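Local coordinates for protein cpftsy (Physcomitrella patens, PDB 4AK9) that probably acts as the chloroplast signal recognition particle receptor, a SIMIBI-class GTPase of the SRP family that serves protein transport in chloroplast biogenesis, at residues L19-L30 with Q310-P318; L99-Q110 with V282-K293. One frame throughout, in Å; residues are numbered along the deposited sequence.

Interaction 1. Residues L19-L30 with Q310-P318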
# COMPACT_ATOMS: atom_id res chain seq x y z
N LEU A 19 -1.43 -21.32 -7.97
CA LEU A 19 -2.13 -20.04 -7.73
C LEU A 19 -2.74 -20.01 -6.33
O LEU A 19 -2.65 -19.01 -5.61
CB LEU A 19 -3.25 -19.82 -8.74
CG LEU A 19 -2.97 -19.27 -10.13
CD1 LEU A 19 -4.29 -18.71 -10.67
CD2 LEU A 19 -1.88 -18.19 -10.12
N PHE A 20 -3.36 -21.12 -5.95
CA PHE A 20 -4.01 -21.20 -4.66
C PHE A 20 -3.04 -21.01 -3.52
O PHE A 20 -3.28 -20.22 -2.59
CB PHE A 20 -4.71 -22.54 -4.52
CG PHE A 20 -5.65 -22.58 -3.37
CD1 PHE A 20 -6.89 -21.98 -3.47
CD2 PHE A 20 -5.27 -23.16 -2.18
CE1 PHE A 20 -7.76 -21.98 -2.40
CE2 PHE A 20 -6.15 -23.16 -1.09
CZ PHE A 20 -7.38 -22.57 -1.22
N SER A 21 -1.93 -21.73 -3.55
CA SER A 21 -0.96 -21.56 -2.48
C SER A 21 -0.28 -20.20 -2.56
O SER A 21 0.04 -19.59 -1.53
CB SER A 21 0.08 -22.68 -2.49
OG SER A 21 0.95 -22.54 -3.59
N GLY A 22 -0.05 -19.73 -3.79
CA GLY A 22 0.58 -18.43 -3.99
C GLY A 22 -0.18 -17.26 -3.36
O GLY A 22 0.41 -16.32 -2.83
N PHE A 23 -1.50 -17.32 -3.40
CA PHE A 23 -2.29 -16.25 -2.82
C PHE A 23 -2.79 -16.50 -1.40
O PHE A 23 -3.69 -15.79 -0.94
CB PHE A 23 -3.43 -15.87 -3.77
CG PHE A 23 -2.94 -15.15 -5.00
CD1 PHE A 23 -2.58 -13.82 -4.93
CD2 PHE A 23 -2.77 -15.83 -6.20
CE1 PHE A 23 -2.10 -13.15 -6.05
CE2 PHE A 23 -2.29 -15.15 -7.34
CZ PHE A 23 -1.96 -13.81 -7.26
N SER A 24 -2.20 -17.47 -0.69
CA SER A 24 -2.73 -17.81 0.64
C SER A 24 -2.66 -16.65 1.63
O SER A 24 -3.59 -16.45 2.42
CB SER A 24 -2.06 -19.07 1.22
OG SER A 24 -0.71 -18.82 1.55
N LYS A 25 -1.58 -15.86 1.59
CA LYS A 25 -1.53 -14.73 2.53
C LYS A 25 -2.56 -13.66 2.23
O LYS A 25 -3.16 -13.08 3.14
CB LYS A 25 -0.14 -14.11 2.59
CG LYS A 25 0.91 -15.02 3.19
CD LYS A 25 1.91 -14.21 4.00
CE LYS A 25 3.31 -14.84 3.96
NZ LYS A 25 3.51 -15.97 4.93
N THR A 26 -2.79 -13.40 0.93
CA THR A 26 -3.82 -12.45 0.55
C THR A 26 -5.19 -12.98 0.95
O THR A 26 -6.03 -12.23 1.48
CB THR A 26 -3.80 -12.17 -0.98
OG1 THR A 26 -2.55 -11.55 -1.33
CG2 THR A 26 -4.93 -11.21 -1.36
N ARG A 27 -5.42 -14.27 0.71
CA ARG A 27 -6.72 -14.89 0.95
C ARG A 27 -7.08 -14.84 2.43
O ARG A 27 -8.26 -14.67 2.79
CB ARG A 27 -6.74 -16.32 0.39
CG ARG A 27 -8.06 -17.04 0.55
CD ARG A 27 -7.99 -18.36 -0.17
NE ARG A 27 -6.87 -19.18 0.26
CZ ARG A 27 -5.82 -19.50 -0.50
NH1 ARG A 27 -5.72 -19.05 -1.74
NH2 ARG A 27 -4.87 -20.28 0.01
N GLU A 28 -6.08 -14.96 3.29
CA GLU A 28 -6.33 -14.91 4.73
C GLU A 28 -6.84 -13.56 5.23
O GLU A 28 -7.70 -13.51 6.11
CB GLU A 28 -5.08 -15.29 5.50
CG GLU A 28 -5.21 -15.09 7.00
CD GLU A 28 -4.28 -15.98 7.79
OE1 GLU A 28 -3.24 -16.40 7.22
OE2 GLU A 28 -4.58 -16.27 8.98
N ASN A 29 -6.32 -12.46 4.70
CA ASN A 29 -6.96 -11.19 5.02
C ASN A 29 -8.36 -11.14 4.46
O ASN A 29 -9.29 -10.72 5.14
CB ASN A 29 -6.18 -9.97 4.53
CG ASN A 29 -6.98 -8.67 4.72
OD1 ASN A 29 -7.33 -8.28 5.85
ND2 ASN A 29 -7.30 -8.01 3.60
N LEU A 30 -8.51 -11.60 3.22
CA LEU A 30 -9.82 -11.49 2.57
C LEU A 30 -10.89 -12.40 3.17
O LEU A 30 -12.09 -12.20 2.91
CB LEU A 30 -9.70 -11.71 1.09
CG LEU A 30 -8.89 -10.63 0.34
CD1 LEU A 30 -8.75 -11.03 -1.12
CD2 LEU A 30 -9.57 -9.24 0.46
N GLN A 310 -10.55 -15.28 -13.96
CA GLN A 310 -11.40 -16.16 -13.16
C GLN A 310 -10.61 -17.00 -12.13
O GLN A 310 -11.01 -17.11 -10.97
CB GLN A 310 -12.28 -17.04 -14.04
CG GLN A 310 -13.43 -17.68 -13.27
CD GLN A 310 -14.31 -16.66 -12.56
OE1 GLN A 310 -14.97 -15.82 -13.20
NE2 GLN A 310 -14.33 -16.73 -11.22
N SER A 311 -9.48 -17.57 -12.55
CA SER A 311 -8.66 -18.37 -11.62
C SER A 311 -8.16 -17.53 -10.47
O SER A 311 -8.08 -17.99 -9.33
CB SER A 311 -7.44 -18.92 -12.36
OG SER A 311 -7.87 -19.60 -13.53
N PHE A 312 -7.79 -16.29 -10.78
CA PHE A 312 -7.29 -15.39 -9.75
C PHE A 312 -8.39 -15.10 -8.73
O PHE A 312 -8.16 -15.16 -7.51
CB PHE A 312 -6.79 -14.10 -10.40
CG PHE A 312 -6.42 -13.02 -9.43
CD1 PHE A 312 -5.23 -13.08 -8.72
CD2 PHE A 312 -7.27 -11.93 -9.22
CE1 PHE A 312 -4.89 -12.05 -7.81
CE2 PHE A 312 -6.94 -10.89 -8.31
CZ PHE A 312 -5.73 -10.97 -7.62
N VAL A 313 -9.59 -14.80 -9.22
CA VAL A 313 -10.67 -14.46 -8.32
C VAL A 313 -11.00 -15.67 -7.44
O VAL A 313 -11.20 -15.55 -6.21
CB VAL A 313 -11.94 -13.96 -9.08
CG1 VAL A 313 -13.11 -13.77 -8.10
CG2 VAL A 313 -11.63 -12.63 -9.80
N ASP A 314 -11.02 -16.85 -8.05
CA ASP A 314 -11.24 -18.09 -7.28
C ASP A 314 -10.14 -18.39 -6.24
O ASP A 314 -10.39 -19.03 -5.22
CB ASP A 314 -11.41 -19.27 -8.22
CG ASP A 314 -12.70 -19.19 -9.03
OD1 ASP A 314 -13.66 -18.51 -8.59
OD2 ASP A 314 -12.74 -19.81 -10.11
N ALA A 315 -8.91 -17.94 -6.51
CA ALA A 315 -7.83 -18.09 -5.55
C ALA A 315 -7.96 -17.15 -4.35
O ALA A 315 -7.58 -17.50 -3.24
CB ALA A 315 -6.48 -17.92 -6.24
N LEU A 316 -8.47 -15.95 -4.58
CA LEU A 316 -8.70 -15.00 -3.49
C LEU A 316 -9.94 -15.35 -2.69
O LEU A 316 -9.97 -15.16 -1.48
CB LEU A 316 -8.93 -13.61 -4.06
CG LEU A 316 -7.75 -13.01 -4.82
CD1 LEU A 316 -7.98 -11.51 -4.97
CD2 LEU A 316 -6.50 -13.29 -4.08
N PHE A 317 -10.96 -15.85 -3.39
CA PHE A 317 -12.27 -16.09 -2.79
C PHE A 317 -12.79 -17.47 -3.18
O PHE A 317 -13.72 -17.58 -3.97
CB PHE A 317 -13.29 -15.05 -3.28
CG PHE A 317 -12.97 -13.64 -2.90
CD1 PHE A 317 -13.14 -13.21 -1.59
CD2 PHE A 317 -12.53 -12.73 -3.86
CE1 PHE A 317 -12.86 -11.88 -1.24
CE2 PHE A 317 -12.25 -11.40 -3.52
CZ PHE A 317 -12.42 -10.98 -2.22
N PRO A 318 -12.19 -18.53 -2.62
CA PRO A 318 -12.66 -19.87 -3.00
C PRO A 318 -14.06 -20.16 -2.46
O PRO A 318 -14.55 -19.50 -1.52
CB PRO A 318 -11.63 -20.79 -2.33
CG PRO A 318 -11.12 -20.01 -1.18
CD PRO A 318 -11.13 -18.56 -1.61
OXT PRO A 318 -14.75 -21.06 -2.97
O HOH W 1 -11.04 -15.30 0.85
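Arg27 NH1 donates a nearly straight hydrogen bond (166°) to Ala315 O, 2.8 Å away, near the C-terminal end of helix 309-316. The carbonyl oxygen lies in the guanidinium plane, at its edge. Deeper in the contact, Phe312 turns the edge of its ring onto the face of Phe23, a T-shaped pair with planes at 83°. Phe312 CE1 reaches to 3.5 Å from Phe23 CZ. Leu316 CD2 packs against Phe23 CB and Thr26 CG2, while Leu30 CD1 touches both Leu316 CB and Phe317 CZ. At the other border, Leu19 CD1 meets Ser311 CB at 3.6 Å.

What positions the arginine lies within 19-30. NH1 and NH2 both grip Phe20 O, and the Phe20 ring lies against one guanidinium face with CZ 3.5 Å above the plane; a bend at the third torsion folds the head back to this site. Three bonds thus fix its rotation, and Pro318 CD rests on Arg27 CD at 3.5 Å. Thr26 OG1 is tied to Gly278 N, and Ser311 OG to Asp308.

The axes of 24-30 and 310-316 come within 9.8 Å, their N-to-C directions 59° apart. Beyond them, helix 85-101 meets Phe312 and Phe317, helix 280-288 touches Phe312, and helix 45-58 packs on Leu30. The contact thus docks the N-terminal helices on the chain's last helix, consistent with the close N-G association of SRP-family GTPases.

Interaction 2. Residues L99-Q110 with V282-K293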
# COMPACT_ATOMS: atom_id res chain seq x y z
N LEU A 99 -13.71 -5.89 -13.57
CA LEU A 99 -12.64 -4.90 -13.58
C LEU A 99 -11.40 -5.48 -14.24
O LEU A 99 -10.67 -4.76 -14.91
CB LEU A 99 -12.27 -4.50 -12.16
CG LEU A 99 -13.19 -3.53 -11.44
CD1 LEU A 99 -12.44 -2.99 -10.22
CD2 LEU A 99 -13.58 -2.39 -12.38
N LEU A 100 -11.17 -6.79 -14.05
CA LEU A 100 -9.97 -7.44 -14.61
C LEU A 100 -10.03 -7.70 -16.12
O LEU A 100 -9.02 -7.96 -16.75
CB LEU A 100 -9.64 -8.75 -13.86
CG LEU A 100 -9.04 -8.60 -12.44
CD1 LEU A 100 -9.16 -9.96 -11.69
CD2 LEU A 100 -7.57 -8.18 -12.54
N THR A 101 -11.23 -7.65 -16.69
CA THR A 101 -11.42 -8.14 -18.04
C THR A 101 -12.12 -7.18 -19.01
O THR A 101 -11.99 -7.33 -20.22
CB THR A 101 -12.27 -9.43 -18.01
OG1 THR A 101 -13.50 -9.15 -17.30
CG2 THR A 101 -11.54 -10.58 -17.32
N GLU A 102 -12.91 -6.25 -18.50
CA GLU A 102 -13.76 -5.45 -19.41
C GLU A 102 -12.99 -4.48 -20.32
O GLU A 102 -13.48 -4.16 -21.41
CB GLU A 102 -14.80 -4.66 -18.60
CG GLU A 102 -14.17 -3.52 -17.79
CD GLU A 102 -15.05 -3.07 -16.62
OE1 GLU A 102 -16.26 -3.41 -16.61
OE2 GLU A 102 -14.53 -2.35 -15.73
N ARG A 103 -11.81 -4.03 -19.91
CA ARG A 103 -11.11 -2.99 -20.64
C ARG A 103 -9.81 -3.47 -21.33
O ARG A 103 -9.45 -2.98 -22.41
CB ARG A 103 -10.84 -1.79 -19.70
CG ARG A 103 -9.80 -0.77 -20.23
CD ARG A 103 -10.27 0.01 -21.52
NE ARG A 103 -9.30 1.04 -21.87
CZ ARG A 103 -8.19 0.80 -22.57
NH1 ARG A 103 -7.94 -0.43 -23.00
NH2 ARG A 103 -7.33 1.78 -22.84
N VAL A 104 -9.12 -4.45 -20.74
CA VAL A 104 -7.81 -4.81 -21.25
C VAL A 104 -7.83 -5.77 -22.42
O VAL A 104 -8.82 -6.49 -22.66
CB VAL A 104 -6.88 -5.43 -20.15
CG1 VAL A 104 -6.44 -4.32 -19.18
CG2 VAL A 104 -7.63 -6.56 -19.41
N THR A 105 -6.73 -5.76 -23.16
CA THR A 105 -6.54 -6.73 -24.22
C THR A 105 -6.19 -8.10 -23.62
O THR A 105 -6.03 -8.23 -22.40
CB THR A 105 -5.44 -6.27 -25.18
OG1 THR A 105 -4.28 -5.90 -24.42
CG2 THR A 105 -5.91 -5.06 -25.97
N THR A 106 -6.09 -9.11 -24.48
CA THR A 106 -5.84 -10.47 -24.02
C THR A 106 -4.57 -10.64 -23.16
O THR A 106 -3.55 -9.94 -23.34
CB THR A 106 -5.73 -11.42 -25.22
OG1 THR A 106 -5.48 -12.74 -24.75
CG2 THR A 106 -4.60 -11.00 -26.15
N THR A 107 -4.64 -11.56 -22.20
CA THR A 107 -3.49 -11.86 -21.35
C THR A 107 -2.44 -12.67 -22.10
O THR A 107 -1.29 -12.82 -21.62
CB THR A 107 -3.93 -12.65 -20.09
OG1 THR A 107 -4.59 -13.87 -20.49
CG2 THR A 107 -4.88 -11.83 -19.25
N GLU A 108 -2.83 -13.24 -23.24
CA GLU A 108 -1.91 -14.07 -24.01
C GLU A 108 -0.76 -13.29 -24.61
O GLU A 108 -0.91 -12.12 -24.99
CB GLU A 108 -2.63 -14.77 -25.18
CG GLU A 108 -3.81 -15.66 -24.78
CD GLU A 108 -3.37 -17.00 -24.17
OE1 GLU A 108 -2.32 -17.55 -24.61
OE2 GLU A 108 -4.07 -17.49 -23.25
N LEU A 109 0.38 -13.95 -24.75
CA LEU A 109 1.47 -13.35 -25.51
C LEU A 109 1.09 -13.32 -26.99
O LEU A 109 0.50 -14.28 -27.51
CB LEU A 109 2.75 -14.14 -25.32
CG LEU A 109 3.29 -14.10 -23.90
CD1 LEU A 109 4.50 -15.01 -23.81
CD2 LEU A 109 3.65 -12.68 -23.50
N GLN A 110 1.42 -12.23 -27.67
CA GLN A 110 1.07 -12.04 -29.08
C GLN A 110 2.32 -12.21 -29.89
O GLN A 110 3.10 -11.26 -30.07
CB GLN A 110 0.51 -10.64 -29.31
CG GLN A 110 -0.61 -10.23 -28.38
CD GLN A 110 -1.92 -10.89 -28.74
OE1 GLN A 110 -2.66 -10.40 -29.61
NE2 GLN A 110 -2.22 -12.00 -28.08
N VAL A 282 -5.34 -6.26 -9.16
CA VAL A 282 -6.55 -5.62 -9.65
C VAL A 282 -6.34 -4.14 -9.85
O VAL A 282 -6.72 -3.56 -10.88
CB VAL A 282 -7.73 -5.88 -8.65
CG1 VAL A 282 -9.04 -5.27 -9.21
CG2 VAL A 282 -7.85 -7.37 -8.42
N SER A 283 -5.67 -3.51 -8.90
CA SER A 283 -5.42 -2.08 -8.97
C SER A 283 -4.60 -1.69 -10.17
O SER A 283 -4.86 -0.67 -10.81
CB SER A 283 -4.71 -1.62 -7.70
OG SER A 283 -5.53 -1.91 -6.55
N VAL A 284 -3.57 -2.48 -10.48
CA VAL A 284 -2.72 -2.14 -11.63
C VAL A 284 -3.49 -2.29 -12.95
O VAL A 284 -3.39 -1.43 -13.83
CB VAL A 284 -1.33 -2.88 -11.61
CG1 VAL A 284 -1.44 -4.29 -12.10
CG2 VAL A 284 -0.35 -2.16 -12.54
N VAL A 285 -4.30 -3.32 -13.08
CA VAL A 285 -5.09 -3.50 -14.31
C VAL A 285 -6.11 -2.37 -14.43
O VAL A 285 -6.26 -1.77 -15.49
CB VAL A 285 -5.77 -4.87 -14.33
CG1 VAL A 285 -6.75 -4.97 -15.54
CG2 VAL A 285 -4.71 -5.97 -14.41
N ASP A 286 -6.80 -2.08 -13.32
CA ASP A 286 -7.80 -1.01 -13.27
C ASP A 286 -7.22 0.37 -13.60
O ASP A 286 -7.76 1.11 -14.44
CB ASP A 286 -8.47 -1.00 -11.89
CG ASP A 286 -9.55 0.08 -11.79
OD1 ASP A 286 -10.29 0.29 -12.79
OD2 ASP A 286 -9.64 0.74 -10.72
N GLU A 287 -6.10 0.73 -12.97
CA GLU A 287 -5.54 2.05 -13.14
C GLU A 287 -4.81 2.23 -14.45
O GLU A 287 -4.85 3.34 -15.01
CB GLU A 287 -4.57 2.39 -11.99
CG GLU A 287 -5.26 2.61 -10.61
CD GLU A 287 -6.02 3.93 -10.54
OE1 GLU A 287 -5.51 4.95 -11.09
OE2 GLU A 287 -7.12 3.97 -9.94
N LEU A 288 -4.13 1.19 -14.95
CA LEU A 288 -3.25 1.35 -16.13
C LEU A 288 -3.85 0.85 -17.44
O LEU A 288 -3.32 1.13 -18.54
CB LEU A 288 -1.84 0.73 -15.92
CG LEU A 288 -0.95 1.21 -14.74
CD1 LEU A 288 0.49 1.34 -15.20
CD2 LEU A 288 -1.40 2.53 -14.12
N SER A 289 -4.96 0.11 -17.35
CA SER A 289 -5.63 -0.42 -18.53
C SER A 289 -4.70 -1.27 -19.41
O SER A 289 -4.81 -1.25 -20.65
CB SER A 289 -6.25 0.74 -19.35
OG SER A 289 -7.09 1.56 -18.52
N ILE A 290 -3.78 -2.01 -18.78
CA ILE A 290 -2.82 -2.90 -19.46
C ILE A 290 -2.88 -4.22 -18.70
O ILE A 290 -2.95 -4.21 -17.44
CB ILE A 290 -1.40 -2.32 -19.33
CG1 ILE A 290 -1.27 -1.06 -20.20
CG2 ILE A 290 -0.33 -3.36 -19.75
CD1 ILE A 290 -0.06 -0.25 -19.81
N PRO A 291 -2.99 -5.36 -19.43
CA PRO A 291 -3.21 -6.62 -18.71
C PRO A 291 -1.99 -7.10 -17.92
O PRO A 291 -0.82 -6.82 -18.25
CB PRO A 291 -3.55 -7.60 -19.85
CG PRO A 291 -2.78 -7.05 -21.05
CD PRO A 291 -2.97 -5.55 -20.90
N VAL A 292 -2.27 -7.79 -16.82
CA VAL A 292 -1.26 -8.61 -16.16
C VAL A 292 -1.21 -9.92 -16.97
O VAL A 292 -2.27 -10.54 -17.21
CB VAL A 292 -1.64 -8.89 -14.69
CG1 VAL A 292 -0.75 -10.02 -14.12
CG2 VAL A 292 -1.49 -7.62 -13.84
N LYS A 293 -0.02 -10.32 -17.43
CA LYS A 293 0.09 -11.49 -18.30
C LYS A 293 0.63 -12.73 -17.57
O LYS A 293 0.26 -13.87 -17.94
CB LYS A 293 0.96 -11.16 -19.53
CG LYS A 293 0.30 -10.10 -20.45
CD LYS A 293 0.80 -10.14 -21.91
CE LYS A 293 -0.21 -9.33 -22.77
NZ LYS A 293 0.02 -9.42 -24.24
O HOH W 2 -4.12 0.69 -22.72
O HOH W 3 -5.12 -3.15 -22.79
O HOH W 4 -2.49 -8.18 -25.12
O HOH W 5 -0.20 -14.99 -20.39
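Apolar packing begins where Leu99 and Leu100, near the end of helix 85-101, rest on helix 280-288. Leu99 CD1 faces Val282 CG1 at 4.2 Å, and Leu100 CD2 reaches Val285 CG2 at 4.1 Å, these last two side chains crossing at about a right angle. Val104 drives one methyl, CG1, toward the helix end: it lies 3.7 Å from Val285 CG1 and also touches the Ser289-Ile290 peptide. With chi1 at -72°, CG1 stands anti to the carbonyl carbon, which directs it there. Pro291 then packs its ring against Val104 CB, Thr105 and the carbonyl oxygen of Thr106. Arg103 adds a van der Waals contact, laying one guanidinium face over Ser289 CB, which sits 3.7 Å above the plane near its centre.

Among the polar groups, Lys293 NZ gives the direct hydrogen bond of the contact, to Glu108 O at 3.0 Å, approaching 38° out of the carbonyl plane. Its chain is extended beyond CG and runs past the carbonyl oxygen of Thr107. NZ also forms a salt bridge with Glu238, so the buried ammonium has an anionic partner, which probably stabilises its charge. Thr106 OG1 accepts from Glu108 N, an ST turn that shapes the backbone presenting Glu108 O.

Waters complete the seam: one links Thr105 N to Ser289 O, a second joins Lys293 NZ to Thr106 O, and a third bridges the carbonyl oxygens of Thr107 and Lys293.

Strand 292-296 lies parallel to strand 266-270, with helix 280-288 between them in sequence, the beta-alpha-beta connection characteristic of P-loop GTPases. Across it runs the linker from the helical bundle toward strand 117-123, an arrangement consistent with the joined N and G domains of SRP-family GTPases.

How the interactions relate
The centres of interactions 1 and 2 are about 18 Å apart, yet the two contacts touch. Phe312 of interaction 1 packs on both segments of interaction 2: its CE2 lies 3.6 Å from Val282 CG2 and its CD2 lies 3.7 Å from Leu100 CD1. Helix 309-316 therefore meets helices 85-101 and 280-288. Along the chain the order is 19-30, 99-110, 282-293, 310-318, with interaction 2 nested inside the loop closed by interaction 1. Each contact brings a segment that precedes strand 117-123 against a later part of the GTPase domain. Together they are consistent with the helical part being packed against that domain, and apolar side chains round Phe312 connect the two contacts.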